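Local coordinates for signal recognition particle 54 kDa protein (Aeropyrum pernix, PDB 7EPK) that belongs to the SRP54 family of signal recognition particle proteins, uniting a helical bundle, a P-loop nucleotide-binding domain and a signal peptide binding domain in one chain, at residues L45-R50 with E76-L81; V130-H135 with V183-R188; I266-T271 with L278-P283. One frame throughout, in Å; residues are numbered along the deposited sequence.

Contact 1: residues L45-R50 with E76-L81; sequences LNVTRR and EELVKL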
ATOM      1  N   LEU A  45      -8.031 -11.373  17.598  1.00 63.49           N
ATOM      2  CA  LEU A  45      -9.085 -12.407  17.401  1.00 67.76           C
ATOM      3  C   LEU A  45      -9.925 -12.010  16.179  1.00 67.38           C
ATOM      4  O   LEU A  45     -10.543 -12.884  15.562  1.00 78.77           O
ATOM      5  CB  LEU A  45      -9.920 -12.580  18.682  1.00 68.61           C
ATOM      6  CG  LEU A  45      -9.535 -13.745  19.619  1.00 77.57           C
ATOM      7  CD1 LEU A  45      -8.023 -13.971  19.756  1.00 69.32           C
ATOM      8  CD2 LEU A  45     -10.137 -13.545  21.011  1.00 85.91           C
ATOM      9  N   ASN A  46      -9.894 -10.740  15.803  1.00 70.73           N
ATOM     10  CA  ASN A  46     -10.580 -10.206  14.598  1.00 71.20           C
ATOM     11  C   ASN A  46      -9.804 -10.618  13.337  1.00 60.28           C
ATOM     12  O   ASN A  46     -10.431 -10.959  12.327  1.00 47.96           O
ATOM     13  CB  ASN A  46     -10.714  -8.678  14.670  1.00 85.75           C
ATOM     14  CG  ASN A  46     -11.353  -8.074  13.432  1.00 97.59           C
ATOM     15  OD1 ASN A  46     -12.579  -8.067  13.311  1.00100.89           O
ATOM     16  ND2 ASN A  46     -10.542  -7.573  12.505  1.00 97.76           N
ATOM     17  N   VAL A  47      -8.476 -10.523  13.350  1.00 58.17           N
ATOM     18  CA  VAL A  47      -7.689 -10.738  12.106  1.00 55.52           C
ATOM     19  C   VAL A  47      -7.787 -12.221  11.754  1.00 56.68           C
ATOM     20  O   VAL A  47      -7.965 -12.515  10.549  1.00 53.34           O
ATOM     21  CB  VAL A  47      -6.233 -10.246  12.202  1.00 58.04           C
ATOM     22  CG1 VAL A  47      -5.369 -11.052  13.147  1.00 56.61           C
ATOM     23  CG2 VAL A  47      -5.585 -10.201  10.830  1.00 66.84           C
ATOM     24  N   THR A  48      -7.736 -13.093  12.774  1.00 53.78           N
ATOM     25  CA  THR A  48      -7.825 -14.571  12.619  1.00 57.81           C
ATOM     26  C   THR A  48      -9.219 -14.967  12.117  1.00 58.72           C
ATOM     27  O   THR A  48      -9.290 -15.957  11.355  1.00 67.43           O
ATOM     28  CB  THR A  48      -7.485 -15.329  13.905  1.00 54.18           C
ATOM     29  OG1 THR A  48      -8.434 -14.916  14.879  1.00 62.42           O
ATOM     30  CG2 THR A  48      -6.082 -15.065  14.397  1.00 53.84           C
ATOM     31  N   ARG A  49     -10.276 -14.240  12.500  1.00 59.18           N
ATOM     32  CA  ARG A  49     -11.652 -14.544  12.022  1.00 61.92           C
ATOM     33  C   ARG A  49     -11.789 -14.054  10.580  1.00 58.26           C
ATOM     34  O   ARG A  49     -12.468 -14.738   9.810  1.00 60.07           O
ATOM     35  CB  ARG A  49     -12.757 -13.951  12.906  1.00 69.97           C
ATOM     36  CG  ARG A  49     -13.963 -14.870  13.078  1.00 81.69           C
ATOM     37  CD  ARG A  49     -13.553 -16.185  13.744  1.00 88.67           C
ATOM     38  NE  ARG A  49     -14.617 -17.098  14.165  1.00 91.91           N
ATOM     39  CZ  ARG A  49     -15.413 -16.947  15.231  1.00 93.31           C
ATOM     40  NH1 ARG A  49     -15.307 -15.873  15.996  1.00104.64           N
ATOM     41  NH2 ARG A  49     -16.327 -17.867  15.522  1.00 87.28           N
ATOM     42  N   ARG A  50     -11.167 -12.928  10.226  1.00 55.40           N
ATOM     43  CA  ARG A  50     -11.179 -12.430   8.828  1.00 56.74           C
ATOM     44  C   ARG A  50     -10.492 -13.501   7.976  1.00 52.00           C
ATOM     45  O   ARG A  50     -11.063 -13.922   6.951  1.00 56.41           O
ATOM     46  CB  ARG A  50     -10.536 -11.042   8.714  1.00 63.47           C
ATOM     47  CG  ARG A  50     -11.528  -9.899   8.515  1.00 71.65           C
ATOM     48  CD  ARG A  50     -12.354  -9.558   9.750  1.00 78.22           C
ATOM     49  NE  ARG A  50     -13.571 -10.352   9.889  1.00 84.81           N
ATOM     50  CZ  ARG A  50     -14.358 -10.379  10.972  1.00 90.00           C
ATOM     51  NH1 ARG A  50     -14.072  -9.653  12.037  1.00 88.61           N
ATOM     52  NH2 ARG A  50     -15.437 -11.143  10.987  1.00 95.55           N
ATOM     53  N   GLU A  76      -2.982 -10.174   3.100  1.00 55.12           N
ATOM     54  CA  GLU A  76      -3.999  -9.171   2.704  1.00 54.20           C
ATOM     55  C   GLU A  76      -4.744  -8.693   3.961  1.00 55.45           C
ATOM     56  O   GLU A  76      -5.059  -7.484   4.071  1.00 58.09           O
ATOM     57  CB  GLU A  76      -4.921  -9.756   1.636  1.00 56.40           C
ATOM     58  CG  GLU A  76      -4.313  -9.736   0.241  1.00 62.11           C
ATOM     59  CD  GLU A  76      -5.173 -10.332  -0.873  1.00 65.75           C
ATOM     60  OE1 GLU A  76      -4.616 -10.575  -1.978  1.00 63.72           O
ATOM     61  OE2 GLU A  76      -6.391 -10.556  -0.642  1.00 57.08           O
ATOM     62  N   GLU A  77      -5.011  -9.598   4.897  1.00 53.70           N
ATOM     63  CA  GLU A  77      -5.872  -9.306   6.067  1.00 52.84           C
ATOM     64  C   GLU A  77      -5.054  -8.611   7.162  1.00 52.47           C
ATOM     65  O   GLU A  77      -5.672  -7.874   7.949  1.00 51.42           O
ATOM     66  CB  GLU A  77      -6.505 -10.597   6.592  1.00 54.54           C
ATOM     67  CG  GLU A  77      -7.761 -11.003   5.847  1.00 52.23           C
ATOM     68  CD  GLU A  77      -8.748  -9.890   5.564  1.00 57.89           C
ATOM     69  OE1 GLU A  77      -9.200  -9.206   6.536  1.00 61.31           O
ATOM     70  OE2 GLU A  77      -9.069  -9.713   4.366  1.00 61.42           O
ATOM     71  N   LEU A  78      -3.755  -8.911   7.262  1.00 49.76           N
ATOM     72  CA  LEU A  78      -2.791  -8.192   8.143  1.00 52.90           C
ATOM     73  C   LEU A  78      -2.653  -6.759   7.625  1.00 54.32           C
ATOM     74  O   LEU A  78      -2.526  -5.840   8.441  1.00 51.52           O
ATOM     75  CB  LEU A  78      -1.429  -8.902   8.181  1.00 46.98           C
ATOM     76  CG  LEU A  78      -1.387 -10.220   8.960  1.00 46.78           C
ATOM     77  CD1 LEU A  78       0.019 -10.785   9.065  1.00 45.86           C
ATOM     78  CD2 LEU A  78      -1.947 -10.055  10.352  1.00 49.42           C
ATOM     79  N   VAL A  79      -2.718  -6.589   6.311  1.00 54.29           N
ATOM     80  CA  VAL A  79      -2.634  -5.252   5.679  1.00 57.63           C
ATOM     81  C   VAL A  79      -3.826  -4.430   6.192  1.00 67.41           C
ATOM     82  O   VAL A  79      -3.615  -3.266   6.621  1.00 67.77           O
ATOM     83  CB  VAL A  79      -2.590  -5.364   4.146  1.00 57.80           C
ATOM     84  CG1 VAL A  79      -2.708  -4.003   3.488  1.00 67.08           C
ATOM     85  CG2 VAL A  79      -1.332  -6.052   3.656  1.00 56.19           C
ATOM     86  N   LYS A  80      -5.029  -5.011   6.160  1.00 71.54           N
ATOM     87  CA  LYS A  80      -6.282  -4.364   6.638  1.00 70.67           C
ATOM     88  C   LYS A  80      -6.140  -4.025   8.130  1.00 65.13           C
ATOM     89  O   LYS A  80      -6.589  -2.952   8.556  1.00 70.70           O
ATOM     90  CB  LYS A  80      -7.483  -5.289   6.403  1.00 77.32           C
ATOM     91  CG  LYS A  80      -8.074  -5.289   4.993  1.00 78.78           C
ATOM     92  CD  LYS A  80      -9.495  -5.856   4.912  1.00 80.96           C
ATOM     93  CE  LYS A  80     -10.498  -5.180   5.839  1.00 85.37           C
ATOM     94  NZ  LYS A  80     -11.125  -3.969   5.247  1.00 84.22           N
ATOM     95  N   LEU A  81      -5.535  -4.923   8.900  1.00 64.13           N
ATOM     96  CA  LEU A  81      -5.390  -4.791  10.373  1.00 64.64           C
ATOM     97  C   LEU A  81      -4.526  -3.579  10.690  1.00 67.64           C
ATOM     98  O   LEU A  81      -4.769  -2.962  11.714  1.00 71.95           O
ATOM     99  CB  LEU A  81      -4.722  -6.036  10.959  1.00 57.12           C
ATOM    100  CG  LEU A  81      -4.687  -6.060  12.479  1.00 57.88           C
ATOM    101  CD1 LEU A  81      -6.095  -6.250  13.032  1.00 55.66           C
ATOM    102  CD2 LEU A  81      -3.739  -7.140  12.984  1.00 56.71           C
TER
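R50, which leans on E77 with its aliphatic part, sends its guanidinium along its own helix, where NH2 makes a salt bridge with E53. A second bond there, from NH1 of R50 to OD1 of N46, is modelled at 2.5 Å, too short to be other than doubtful. One guanidinium face is covered by CB of R49. Bends at chi2 and chi3 fold the R50 chain back along helix 41-57, and its charge therefore misses the carboxylate across the gap: NE of R50 and OE1 of E77 are 5.6 Å apart. What OE1 meets instead is the CB and CG methylenes of R50, with the guanidinium and carboxylate planes nearly perpendicular, at 83°. Any attraction here is probably weak and long-range, and OE2 of E77 has a weak, long ion pair with R54. The two helices belong to the helical bundle domain of SRP54-type proteins and run roughly antiparallel, their local axes 9.6 Å apart at an angle of 146°. V47 is the apolar contribution of 45-50, met by L78 and L81. Its CG2, anti to the backbone N, points to the partner helix and meets CD2 of L78 at 3.7 Å, and it lies equally far, 3.7 Å, from the backbone O of E77. CB of V47 faces the forked end of L81, at 4.1 Å from CD1 and from CD2 alike. L78 starts out away from helix 41-57, yet CD2 returns to V47. Helix 19-36 closes over this apolar patch, with L34 on V47 and L30 on L78, while L291 of helix 283-291 packs on L78 as well.

Contact 2: residues V130-H135 with V183-R188; sequences VSSDTH and VDTAGR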
ATOM      1  N   VAL A 130       7.964  25.908  14.111  1.00 49.01           N
ATOM      2  CA  VAL A 130       7.548  26.926  15.118  1.00 45.32           C
ATOM      3  C   VAL A 130       7.719  26.314  16.507  1.00 51.77           C
ATOM      4  O   VAL A 130       7.048  25.281  16.782  1.00 56.39           O
ATOM      5  CB  VAL A 130       6.087  27.338  14.897  1.00 46.00           C
ATOM      6  CG1 VAL A 130       5.540  28.165  16.045  1.00 50.69           C
ATOM      7  CG2 VAL A 130       5.890  28.051  13.573  1.00 46.73           C
ATOM      8  N   SER A 131       8.550  26.914  17.366  1.00 53.57           N
ATOM      9  CA  SER A 131       8.688  26.513  18.796  1.00 52.72           C
ATOM     10  C   SER A 131       7.615  27.234  19.629  1.00 51.64           C
ATOM     11  O   SER A 131       7.764  28.441  19.898  1.00 45.19           O
ATOM     12  CB  SER A 131      10.086  26.749  19.344  1.00 55.08           C
ATOM     13  OG  SER A 131      10.225  26.206  20.659  1.00 58.40           O
ATOM     14  N   SER A 132       6.549  26.521  19.996  1.00 55.25           N
ATOM     15  CA  SER A 132       5.485  27.013  20.906  1.00 56.94           C
ATOM     16  C   SER A 132       5.794  26.554  22.334  1.00 59.72           C
ATOM     17  O   SER A 132       5.257  27.189  23.268  1.00 62.93           O
ATOM     18  CB  SER A 132       4.122  26.537  20.478  1.00 60.28           C
ATOM     19  OG  SER A 132       3.822  25.272  21.075  1.00 63.00           O
ATOM     20  N   ASP A 133       6.566  25.466  22.491  1.00 62.73           N
ATOM     21  CA  ASP A 133       6.869  24.851  23.810  1.00 64.02           C
ATOM     22  C   ASP A 133       7.510  25.924  24.688  1.00 70.82           C
ATOM     23  O   ASP A 133       8.490  26.540  24.248  1.00 73.83           O
ATOM     24  CB  ASP A 133       7.782  23.634  23.690  1.00 62.79           C
ATOM     25  CG  ASP A 133       8.010  22.869  24.988  1.00 62.92           C
ATOM     26  OD1 ASP A 133       7.427  23.280  26.035  1.00 47.62           O
ATOM     27  OD2 ASP A 133       8.768  21.840  24.936  1.00 60.72           O
ATOM     28  N   THR A 134       6.938  26.127  25.875  1.00 74.92           N
ATOM     29  CA  THR A 134       7.201  27.257  26.804  1.00 70.74           C
ATOM     30  C   THR A 134       7.778  26.716  28.123  1.00 69.38           C
ATOM     31  O   THR A 134       8.506  27.481  28.774  1.00 78.09           O
ATOM     32  CB  THR A 134       5.896  28.061  26.919  1.00 72.49           C
ATOM     33  OG1 THR A 134       6.090  29.242  26.136  1.00 75.80           O
ATOM     34  CG2 THR A 134       5.463  28.400  28.331  1.00 73.41           C
ATOM     35  N   HIS A 135       7.506  25.441  28.446  1.00 65.70           N
ATOM     36  CA  HIS A 135       7.617  24.808  29.785  1.00 67.79           C
ATOM     37  C   HIS A 135       8.902  23.991  29.898  1.00 63.66           C
ATOM     38  O   HIS A 135       9.512  23.993  30.976  1.00 65.30           O
ATOM     39  CB  HIS A 135       6.416  23.895  30.058  1.00 70.56           C
ATOM     40  CG  HIS A 135       5.094  24.543  29.855  1.00 74.94           C
ATOM     41  ND1 HIS A 135       4.741  25.713  30.492  1.00 87.65           N
ATOM     42  CD2 HIS A 135       4.035  24.184  29.095  1.00 89.59           C
ATOM     43  CE1 HIS A 135       3.518  26.056  30.128  1.00 95.70           C
ATOM     44  NE2 HIS A 135       3.062  25.132  29.266  1.00 92.66           N
ATOM     45  N   VAL A 183       3.939  23.037  13.760  1.00 39.91           N
ATOM     46  CA  VAL A 183       3.911  23.721  15.071  1.00 40.69           C
ATOM     47  C   VAL A 183       4.264  22.733  16.185  1.00 42.09           C
ATOM     48  O   VAL A 183       3.361  21.997  16.591  1.00 46.95           O
ATOM     49  CB  VAL A 183       2.537  24.365  15.269  1.00 39.66           C
ATOM     50  CG1 VAL A 183       2.390  24.932  16.668  1.00 38.74           C
ATOM     51  CG2 VAL A 183       2.302  25.432  14.206  1.00 42.32           C
ATOM     52  N   ASP A 184       5.507  22.754  16.683  1.00 41.97           N
ATOM     53  CA  ASP A 184       5.943  21.929  17.847  1.00 45.87           C
ATOM     54  C   ASP A 184       5.265  22.472  19.115  1.00 44.79           C
ATOM     55  O   ASP A 184       5.023  23.685  19.194  1.00 45.01           O
ATOM     56  CB  ASP A 184       7.474  21.884  17.987  1.00 49.71           C
ATOM     57  CG  ASP A 184       7.991  20.944  19.077  1.00 53.35           C
ATOM     58  OD1 ASP A 184       7.194  20.169  19.602  1.00 63.84           O
ATOM     59  OD2 ASP A 184       9.189  20.996  19.408  1.00 55.63           O
ATOM     60  N   THR A 185       4.958  21.594  20.068  1.00 43.69           N
ATOM     61  CA  THR A 185       4.181  21.906  21.297  1.00 48.41           C
ATOM     62  C   THR A 185       4.881  21.304  22.521  1.00 57.43           C
ATOM     63  O   THR A 185       5.699  20.345  22.365  1.00 55.05           O
ATOM     64  CB  THR A 185       2.724  21.392  21.238  1.00 44.69           C
ATOM     65  OG1 THR A 185       2.670  19.978  20.996  1.00 47.24           O
ATOM     66  CG2 THR A 185       1.899  22.078  20.170  1.00 42.55           C
ATOM     67  N   ALA A 186       4.516  21.798  23.707  1.00 63.06           N
ATOM     68  CA  ALA A 186       4.854  21.168  25.002  1.00 60.19           C
ATOM     69  C   ALA A 186       4.192  19.776  25.108  1.00 62.90           C
ATOM     70  O   ALA A 186       3.112  19.553  24.503  1.00 57.63           O
ATOM     71  CB  ALA A 186       4.434  22.090  26.124  1.00 54.37           C
ATOM     72  N   GLY A 187       4.808  18.875  25.882  1.00 70.17           N
ATOM     73  CA  GLY A 187       4.226  17.579  26.289  1.00 74.87           C
ATOM     74  C   GLY A 187       4.016  17.460  27.795  1.00 72.10           C
ATOM     75  O   GLY A 187       3.792  16.313  28.268  1.00 69.62           O
ATOM     76  N   ARG A 188       4.106  18.582  28.520  1.00 69.69           N
ATOM     77  CA  ARG A 188       3.916  18.680  29.993  1.00 74.85           C
ATOM     78  C   ARG A 188       3.680  20.151  30.332  1.00 75.78           C
ATOM     79  O   ARG A 188       4.397  20.985  29.762  1.00 70.99           O
ATOM     80  CB  ARG A 188       5.127  18.133  30.763  1.00 80.83           C
ATOM     81  CG  ARG A 188       4.792  17.611  32.154  1.00 87.51           C
ATOM     82  CD  ARG A 188       6.008  17.172  32.948  1.00102.08           C
ATOM     83  NE  ARG A 188       6.841  16.182  32.264  1.00119.97           N
ATOM     84  CZ  ARG A 188       8.015  15.720  32.714  1.00121.31           C
ATOM     85  NH1 ARG A 188       8.697  14.829  32.010  1.00115.02           N
ATOM     86  NH2 ARG A 188       8.511  16.153  33.862  1.00121.70           N
TER
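V130-H135 and V183-R188 run side by side, their end-to-end directions 10° apart, as parallel neighbouring strands bridged at V130-V183 and S131-D184 before both turn into loops. The backbone pairing rests on D184 N donating to V130 O at 3.0 Å, and V130 and V183 place their side chains on the same face of the sheet. Beyond the strands S132 takes over. Its OG, held between the backbone N and the carbonyl carbon (chi1 89°), reaches the carbonyl oxygen of D184 at 2.7 Å, in the carbonyl plane and on a lone pair; the S132 amide adds a weak bond to that oxygen. The D133 carboxylate lies against A186, with CG 3.6 Å from A186 CA, and its OD1 accepts from the amide of H135, two residues on, at 3.2 Å in an Asx turn. This bond comes from the anti side, 34° out of the carboxylate plane. CB of A186 sits at the edge of the H135 imidazole, 3.7 Å from CD2, and R188 O approaches CD2 obliquely. NE2 of H135 is bonded to E200, and the rings of H135 and H189 meet edge-to-face. The sequence DTAGR from D184 is the G3 motif of this nucleotide-binding family. D184 OD2 bonds T110 OG1, and K109 NZ meets T185 OG1 and A186 O. The S132 hydroxyl, with the weak amide bond, holds the loop after strand 127-131 to the end of strand 180-184, which probably helps to position D133, about 4 Å from the bound magnesium ion, and D184, about 5 Å from GDP, by their side chains.

Contact 3: residues I266-T271 with L278-P283; sequences IKFIGT and LEPFAP. With GDP (guanosine-5'-diphosphate), chain B.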
ATOM      1  N   ILE A 266      -1.914   6.060  10.463  1.00 53.09           N
ATOM      2  CA  ILE A 266      -0.487   6.167  10.829  1.00 56.34           C
ATOM      3  C   ILE A 266       0.243   6.633   9.573  1.00 58.64           C
ATOM      4  O   ILE A 266       0.327   5.841   8.614  1.00 65.72           O
ATOM      5  CB  ILE A 266       0.009   4.820  11.361  1.00 58.01           C
ATOM      6  CG1 ILE A 266      -0.745   4.458  12.641  1.00 62.33           C
ATOM      7  CG2 ILE A 266       1.517   4.829  11.550  1.00 59.11           C
ATOM      8  CD1 ILE A 266      -0.492   3.046  13.108  1.00 67.37           C
ATOM      9  N   LYS A 267       0.725   7.876   9.568  1.00 54.36           N
ATOM     10  CA  LYS A 267       1.316   8.509   8.369  1.00 47.91           C
ATOM     11  C   LYS A 267       2.827   8.296   8.338  1.00 47.45           C
ATOM     12  O   LYS A 267       3.385   8.256   7.236  1.00 52.82           O
ATOM     13  CB  LYS A 267       0.950   9.987   8.347  1.00 56.65           C
ATOM     14  CG  LYS A 267      -0.532  10.279   8.142  1.00 65.91           C
ATOM     15  CD  LYS A 267      -0.803  11.425   7.177  1.00 71.36           C
ATOM     16  CE  LYS A 267       0.202  12.560   7.284  1.00 74.63           C
ATOM     17  NZ  LYS A 267      -0.331  13.807   6.687  1.00 76.64           N
ATOM     18  N   PHE A 268       3.478   8.190   9.492  1.00 51.61           N
ATOM     19  CA  PHE A 268       4.962   8.179   9.583  1.00 53.94           C
ATOM     20  C   PHE A 268       5.416   7.330  10.764  1.00 56.63           C
ATOM     21  O   PHE A 268       4.751   7.348  11.827  1.00 48.84           O
ATOM     22  CB  PHE A 268       5.519   9.598   9.727  1.00 55.27           C
ATOM     23  CG  PHE A 268       5.407  10.424   8.474  1.00 52.37           C
ATOM     24  CD1 PHE A 268       6.336  10.289   7.454  1.00 50.52           C
ATOM     25  CD2 PHE A 268       4.368  11.326   8.314  1.00 49.77           C
ATOM     26  CE1 PHE A 268       6.214  11.027   6.287  1.00 53.87           C
ATOM     27  CE2 PHE A 268       4.253  12.071   7.152  1.00 53.66           C
ATOM     28  CZ  PHE A 268       5.170  11.916   6.136  1.00 55.65           C
ATOM     29  N   ILE A 269       6.525   6.619  10.549  1.00 61.57           N
ATOM     30  CA  ILE A 269       7.183   5.727  11.545  1.00 68.00           C
ATOM     31  C   ILE A 269       8.494   6.403  11.938  1.00 70.16           C
ATOM     32  O   ILE A 269       9.235   6.849  11.024  1.00 73.81           O
ATOM     33  CB  ILE A 269       7.380   4.302  10.963  1.00 75.51           C
ATOM     34  CG1 ILE A 269       6.414   3.270  11.554  1.00 69.85           C
ATOM     35  CG2 ILE A 269       8.821   3.813  11.114  1.00 79.85           C
ATOM     36  CD1 ILE A 269       5.109   3.828  12.052  1.00 71.34           C
ATOM     37  N   GLY A 270       8.740   6.493  13.244  1.00 74.01           N
ATOM     38  CA  GLY A 270      10.019   6.946  13.818  1.00 78.59           C
ATOM     39  C   GLY A 270      10.924   5.756  14.054  1.00 83.25           C
ATOM     40  O   GLY A 270      10.596   4.929  14.917  1.00 77.27           O
ATOM     41  N   THR A 271      12.004   5.649  13.281  1.00 98.18           N
ATOM     42  CA  THR A 271      12.974   4.530  13.361  1.00 93.67           C
ATOM     43  C   THR A 271      14.392   5.085  13.518  1.00103.13           C
ATOM     44  O   THR A 271      15.222   4.810  12.634  1.00105.51           O
ATOM     45  CB  THR A 271      12.894   3.617  12.136  1.00 93.38           C
ATOM     46  OG1 THR A 271      13.980   2.703  12.292  1.00114.13           O
ATOM     47  CG2 THR A 271      12.989   4.349  10.814  1.00 87.87           C
ATOM     48  N   LEU A 278      13.220   8.640   9.240  1.00 70.06           N
ATOM     49  CA  LEU A 278      11.738   8.779   9.221  1.00 74.07           C
ATOM     50  C   LEU A 278      11.152   8.485   7.828  1.00 74.38           C
ATOM     51  O   LEU A 278      11.323   9.318   6.901  1.00 74.41           O
ATOM     52  CB  LEU A 278      11.364  10.196   9.655  1.00 75.14           C
ATOM     53  CG  LEU A 278       9.862  10.433   9.778  1.00 72.70           C
ATOM     54  CD1 LEU A 278       9.460  10.428  11.247  1.00 73.33           C
ATOM     55  CD2 LEU A 278       9.465  11.725   9.082  1.00 65.92           C
ATOM     56  N   GLU A 279      10.427   7.372   7.696  1.00 76.11           N
ATOM     57  CA  GLU A 279       9.769   6.984   6.420  1.00 72.96           C
ATOM     58  C   GLU A 279       8.272   6.885   6.666  1.00 62.87           C
ATOM     59  O   GLU A 279       7.829   6.561   7.775  1.00 53.65           O
ATOM     60  CB  GLU A 279      10.358   5.694   5.826  1.00 83.97           C
ATOM     61  CG  GLU A 279       9.922   4.396   6.501  1.00 89.36           C
ATOM     62  CD  GLU A 279      10.968   3.782   7.415  1.00 94.10           C
ATOM     63  OE1 GLU A 279      12.101   3.541   6.936  1.00 97.26           O
ATOM     64  OE2 GLU A 279      10.656   3.560   8.607  1.00 88.93           O
ATOM     65  N   PRO A 280       7.454   7.183   5.630  1.00 60.19           N
ATOM     66  CA  PRO A 280       6.011   6.994   5.726  1.00 63.03           C
ATOM     67  C   PRO A 280       5.679   5.527   6.062  1.00 69.24           C
ATOM     68  O   PRO A 280       6.518   4.638   5.912  1.00 71.88           O
ATOM     69  CB  PRO A 280       5.475   7.431   4.350  1.00 61.11           C
ATOM     70  CG  PRO A 280       6.675   7.422   3.418  1.00 57.36           C
ATOM     71  CD  PRO A 280       7.868   7.694   4.312  1.00 60.05           C
ATOM     72  N   PHE A 281       4.468   5.307   6.555  1.00 63.80           N
ATOM     73  CA  PHE A 281       3.954   3.973   6.926  1.00 62.02           C
ATOM     74  C   PHE A 281       3.012   3.558   5.811  1.00 65.25           C
ATOM     75  O   PHE A 281       1.948   4.186   5.732  1.00 74.07           O
ATOM     76  CB  PHE A 281       3.239   4.051   8.271  1.00 66.23           C
ATOM     77  CG  PHE A 281       2.611   2.769   8.737  1.00 69.22           C
ATOM     78  CD1 PHE A 281       3.403   1.737   9.227  1.00 64.66           C
ATOM     79  CD2 PHE A 281       1.232   2.603   8.708  1.00 67.22           C
ATOM     80  CE1 PHE A 281       2.826   0.564   9.686  1.00 60.98           C
ATOM     81  CE2 PHE A 281       0.656   1.428   9.164  1.00 67.86           C
ATOM     82  CZ  PHE A 281       1.454   0.413   9.652  1.00 66.72           C
ATOM     83  N   ALA A 282       3.444   2.609   4.970  1.00 67.65           N
ATOM     84  CA  ALA A 282       2.655   1.906   3.929  1.00 61.00           C
ATOM     85  C   ALA A 282       2.393   0.472   4.400  1.00 55.21           C
ATOM     86  O   ALA A 282       3.298  -0.363   4.353  1.00 59.59           O
ATOM     87  CB  ALA A 282       3.396   1.954   2.608  1.00 58.59           C
ATOM     88  N   PRO A 283       1.178   0.149   4.910  1.00 51.14           N
ATOM     89  CA  PRO A 283       0.843  -1.209   5.368  1.00 57.28           C
ATOM     90  C   PRO A 283       1.213  -2.352   4.408  1.00 55.01           C
ATOM     91  O   PRO A 283       1.944  -3.214   4.800  1.00 60.11           O
ATOM     92  CB  PRO A 283      -0.671  -1.108   5.586  1.00 57.03           C
ATOM     93  CG  PRO A 283      -0.821   0.314   6.087  1.00 53.64           C
ATOM     94  CD  PRO A 283       0.072   1.087   5.148  1.00 52.94           C
TER
HETATM   95  PB  GDP B 501       9.411  15.475  23.189  1.00 77.00           P
HETATM   96  O1B GDP B 501       9.428  15.836  24.659  1.00 73.14           O
HETATM   97  O2B GDP B 501       8.117  14.774  22.821  1.00 93.84           O
HETATM   98  O3B GDP B 501       9.757  16.608  22.235  1.00 83.72           O
HETATM   99  O3A GDP B 501      10.568  14.394  22.907  1.00 65.95           O
HETATM  100  PA  GDP B 501      12.024  14.727  22.261  1.00 68.27           P
HETATM  101  O1A GDP B 501      12.668  15.732  23.206  1.00 68.89           O
HETATM  102  O2A GDP B 501      11.961  14.917  20.764  1.00 56.23           O
HETATM  103  O5' GDP B 501      12.864  13.369  22.396  1.00 73.13           O
HETATM  104  C5' GDP B 501      12.848  12.568  23.592  1.00 73.71           C
HETATM  105  C4' GDP B 501      13.799  11.406  23.364  1.00 71.54           C
HETATM  106  O4' GDP B 501      13.255  10.558  22.344  1.00 75.53           O
HETATM  107  C3' GDP B 501      15.147  11.890  22.840  1.00 69.98           C
HETATM  108  O3' GDP B 501      16.190  11.237  23.557  1.00 65.19           O
HETATM  109  C2' GDP B 501      15.154  11.541  21.358  1.00 74.70           C
HETATM  110  O2' GDP B 501      16.493  11.316  20.893  1.00 74.91           O
HETATM  111  C1' GDP B 501      14.248  10.299  21.326  1.00 83.21           C
HETATM  112  N9  GDP B 501      13.585   9.878  20.032  1.00 87.59           N
HETATM  113  C8  GDP B 501      12.658  10.545  19.315  1.00 94.61           C
HETATM  114  N7  GDP B 501      12.259   9.841  18.219  1.00 95.88           N
HETATM  115  C5  GDP B 501      12.920   8.685  18.244  1.00 88.66           C
HETATM  116  C6  GDP B 501      12.967   7.490  17.398  1.00 98.96           C
HETATM  117  O6  GDP B 501      12.274   7.422  16.368  1.00100.68           O
HETATM  118  N1  GDP B 501      13.794   6.496  17.743  1.00117.86           N
HETATM  119  C2  GDP B 501      14.573   6.559  18.843  1.00118.86           C
HETATM  120  N2  GDP B 501      15.376   5.506  19.134  1.00122.22           N
HETATM  121  N3  GDP B 501      14.578   7.634  19.673  1.00110.83           N
HETATM  122  C4  GDP B 501      13.786   8.707  19.424  1.00 93.47           C
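F281 N donates to K267 O at 3.2 Å, and I269 N to E279 O at 3.1 Å, the latter almost straight at 172°; these two bonds join the arms of a beta hairpin. K267 O also receives a CH contact from P280 CA, 3.3 Å away, so two groups meet one carbonyl. Apolar contacts gather at F281. With CG anti to the backbone N (chi1 177°), its ring reaches across to I266 and I269: CD2 lies 3.6 Å from I266 CG2, and CD1 lies 3.9 Å from I269 CD1, an oblique approach. I266 O sits at the ring edge, near its plane. Elsewhere CD1 of F268 meets CD2 of L278 at 3.8 Å, and the F268 ring is approached obliquely by P280 CA. Carboxylate oxygen OE2 of E279 rests against the CG2 methyls of I269 and T271. Ligand contacts lie at the turn end, where G270 C is 3.2 Å from GDP O6; nearby, T271 OG1 bonds D247, whose OD1 binds GDP. The hairpin edges the sheet: strand 265-270 pairs with 240-244, strand 278-280 is outermost, and helix 109-122 covers F268, L278 and P280.

How the contacts relate
Contacts 1 and 2 are buried, and contact 3 is only partly so, at the margin of the sheet. Contact 1 joins two helices of the bundle through apolar side chains and the R50 methylenes against E77, whereas contacts 2 and 3 link strands of one sheet, parallel and antiparallel respectively; contact 2 adds a serine hydroxyl to its backbone bonds, while those of contact 3 are backbone alone. Their centres are 23 Å apart, yet both border the bound nucleotide: contact 2 near its phosphates and magnesium ion, contact 3 at guanine O6. Contacts 1 and 3 meet directly, V79 O lying 3.8 Å from P283 CB, which brings the bundle against the hairpin's exit. Contacts 1 and 2 do not touch.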